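Local coordinates for protein dehydroquinate synthase (Thermus thermophilus, PDB 1UJN) that probably converts 3-deoxy-D-arabino-heptulosonate 7-phosphate to 3-dehydroquinate with release of phosphate, the second step of chorismate biosynthesis, at residues 25-30 and 50-55. Residues are numbered along the deposited sequence; the frame is centred on the assembly and turned at random.
Sequences PPLAGP and LGVRHL
The backbones of Leu27 and Leu50 are joined through one water, which accepts from Leu27 N at 2.9 Å and donates to Leu50 O at 2.8 Å; neither residue lies in a strand, and the water spans the 5.2 Å gap between Leu27 N and Leu50 O. Leu50 closes helix 40-50, and Gly51, with a positive phi of 77°, is the first residue to leave helical geometry.

Side-chain contact converges on a single methyl, Leu27 CD1. Leu27 CD1 packs 3.7 Å from Val52 CG2, with the two side chains crossing at about a right angle, and lies 4.1 Å from Leu50 CB. Leu27 CD1 also comes within 3.7 Å of Leu50 O, the carbonyl oxygen that accepts the water's hydrogen bond, so the apolar and water-mediated contacts are adjacent. With Val52 CG1 anti to the backbone N (chi1 -178°), CG2 lies beside that nitrogen and is the branch that meets Leu27. Burial is modest, 146 Å² summed over both sides, evidence of light packing between the two segments.

Loop 25-30 leads into strand 31-36, and segment 50-55 runs from the end of helix 40-50 to the start of strand 55-58, outermost in this chain's sheet. The contact thus joins two connections at one margin of the Rossmann-like sheet of the N-terminal part, which probably binds NAD, though away from the predicted sites. On the sheet side, Leu50 and Val52 both touch Leu89 of strand 87-92, while Val52 also packs on Ala31 and Leu33 of strand 31-36.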
loop_
_atom_site.group_PDB
_atom_site.type_symbol
_atom_site.label_atom_id
_atom_site.label_comp_id
_atom_site.label_asym_id
_atom_site.label_seq_id
_atom_site.Cartn_x
_atom_site.Cartn_y
_atom_site.Cartn_z
ATOM N N PRO A 25 16.464 -2.871 -18.868
ATOM C CA PRO A 25 16.350 -1.611 -19.614
ATOM C C PRO A 25 17.079 -0.511 -18.836
ATOM O O PRO A 25 16.947 -0.418 -17.613
ATOM C CB PRO A 25 14.845 -1.354 -19.640
ATOM C CG PRO A 25 14.251 -2.724 -19.541
ATOM C CD PRO A 25 15.135 -3.404 -18.524
ATOM N N PRO A 26 17.866 0.329 -19.529
ATOM C CA PRO A 26 18.581 1.403 -18.834
ATOM C C PRO A 26 17.584 2.240 -18.045
ATOM O O PRO A 26 16.474 2.487 -18.514
ATOM C CB PRO A 26 19.210 2.188 -19.979
ATOM C CG PRO A 26 19.516 1.110 -20.977
ATOM C CD PRO A 26 18.251 0.271 -20.951
ATOM N N LEU A 27 17.978 2.671 -16.853
ATOM C CA LEU A 27 17.103 3.470 -16.003
ATOM C C LEU A 27 16.764 4.820 -16.633
ATOM O O LEU A 27 17.627 5.479 -17.216
ATOM C CB LEU A 27 17.763 3.663 -14.635
ATOM C CG LEU A 27 18.087 2.339 -13.926
ATOM C CD1 LEU A 27 18.919 2.595 -12.677
ATOM C CD2 LEU A 27 16.787 1.629 -13.575
ATOM N N ALA A 28 15.501 5.223 -16.511
ATOM C CA ALA A 28 15.037 6.485 -17.081
ATOM C C ALA A 28 14.879 7.589 -16.040
ATOM O O ALA A 28 14.397 8.675 -16.352
ATOM C CB ALA A 28 13.718 6.268 -17.805
ATOM N N GLY A 29 15.278 7.309 -14.805
ATOM C CA GLY A 29 15.164 8.307 -13.756
ATOM C C GLY A 29 16.072 7.976 -12.592
ATOM O O GLY A 29 16.892 7.061 -12.695
ATOM N N PRO A 30 15.960 8.703 -11.469
ATOM C CA PRO A 30 16.812 8.427 -10.308
ATOM C C PRO A 30 16.596 7.007 -9.785
ATOM O O PRO A 30 15.607 6.349 -10.136
ATOM C CB PRO A 30 16.400 9.507 -9.305
ATOM C CG PRO A 30 15.673 10.580 -10.060
ATOM C CD PRO A 30 15.042 9.822 -11.201
ATOM N N LEU A 50 24.211 -0.366 -14.010
ATOM C CA LEU A 50 23.071 0.504 -14.263
ATOM C C LEU A 50 23.232 1.965 -13.842
ATOM O O LEU A 50 22.321 2.770 -14.035
ATOM C CB LEU A 50 21.832 -0.108 -13.602
ATOM C CG LEU A 50 21.507 -1.506 -14.151
ATOM C CD1 LEU A 50 20.464 -2.204 -13.290
ATOM C CD2 LEU A 50 21.021 -1.370 -15.586
ATOM N N GLY A 51 24.384 2.303 -13.271
ATOM C CA GLY A 51 24.631 3.676 -12.855
ATOM C C GLY A 51 23.953 4.116 -11.568
ATOM O O GLY A 51 23.640 5.300 -11.399
ATOM N N VAL A 52 23.719 3.179 -10.656
ATOM C CA VAL A 52 23.077 3.508 -9.391
ATOM C C VAL A 52 24.130 3.958 -8.383
ATOM O O VAL A 52 25.128 3.272 -8.174
ATOM C CB VAL A 52 22.302 2.298 -8.835
ATOM C CG1 VAL A 52 21.605 2.678 -7.538
ATOM C CG2 VAL A 52 21.283 1.829 -9.870
ATOM N N ARG A 53 23.894 5.105 -7.759
ATOM C CA ARG A 53 24.869 5.680 -6.817
ATOM C C ARG A 53 24.461 5.533 -5.334
ATOM O O ARG A 53 25.272 5.645 -4.425
ATOM C CB ARG A 53 25.053 7.158 -7.163
ATOM C CG ARG A 53 25.464 7.368 -8.620
ATOM C CD ARG A 53 26.800 6.689 -8.948
ATOM N NE ARG A 53 27.771 6.919 -7.875
ATOM C CZ ARG A 53 28.996 6.383 -8.026
ATOM N NH1 ARG A 53 29.287 5.685 -9.111
ATOM N NH2 ARG A 53 29.920 6.566 -7.078
ATOM N N HIS A 54 23.183 5.288 -5.064
ATOM C CA HIS A 54 22.708 5.152 -3.690
ATOM C C HIS A 54 22.456 3.688 -3.351
ATOM O O HIS A 54 21.557 3.064 -3.917
ATOM C CB HIS A 54 21.417 5.948 -3.505
ATOM C CG HIS A 54 21.520 7.373 -3.946
ATOM N ND1 HIS A 54 22.443 8.251 -3.417
ATOM C CD2 HIS A 54 20.824 8.072 -4.874
ATOM C CE1 HIS A 54 22.313 9.428 -4.003
ATOM N NE2 HIS A 54 21.338 9.346 -4.891
ATOM N N LEU A 55 23.250 3.148 -2.429
ATOM C CA LEU A 55 23.114 1.750 -2.024
ATOM C C LEU A 55 23.026 1.597 -0.516
ATOM O O LEU A 55 23.720 2.290 0.222
ATOM C CB LEU A 55 24.304 0.924 -2.518
ATOM C CG LEU A 55 24.509 0.685 -4.015
ATOM C CD1 LEU A 55 25.043 1.943 -4.679
ATOM C CD2 LEU A 55 25.492 -0.465 -4.195
HETATM O O HOH W 1 20.861 2.529 -16.422
#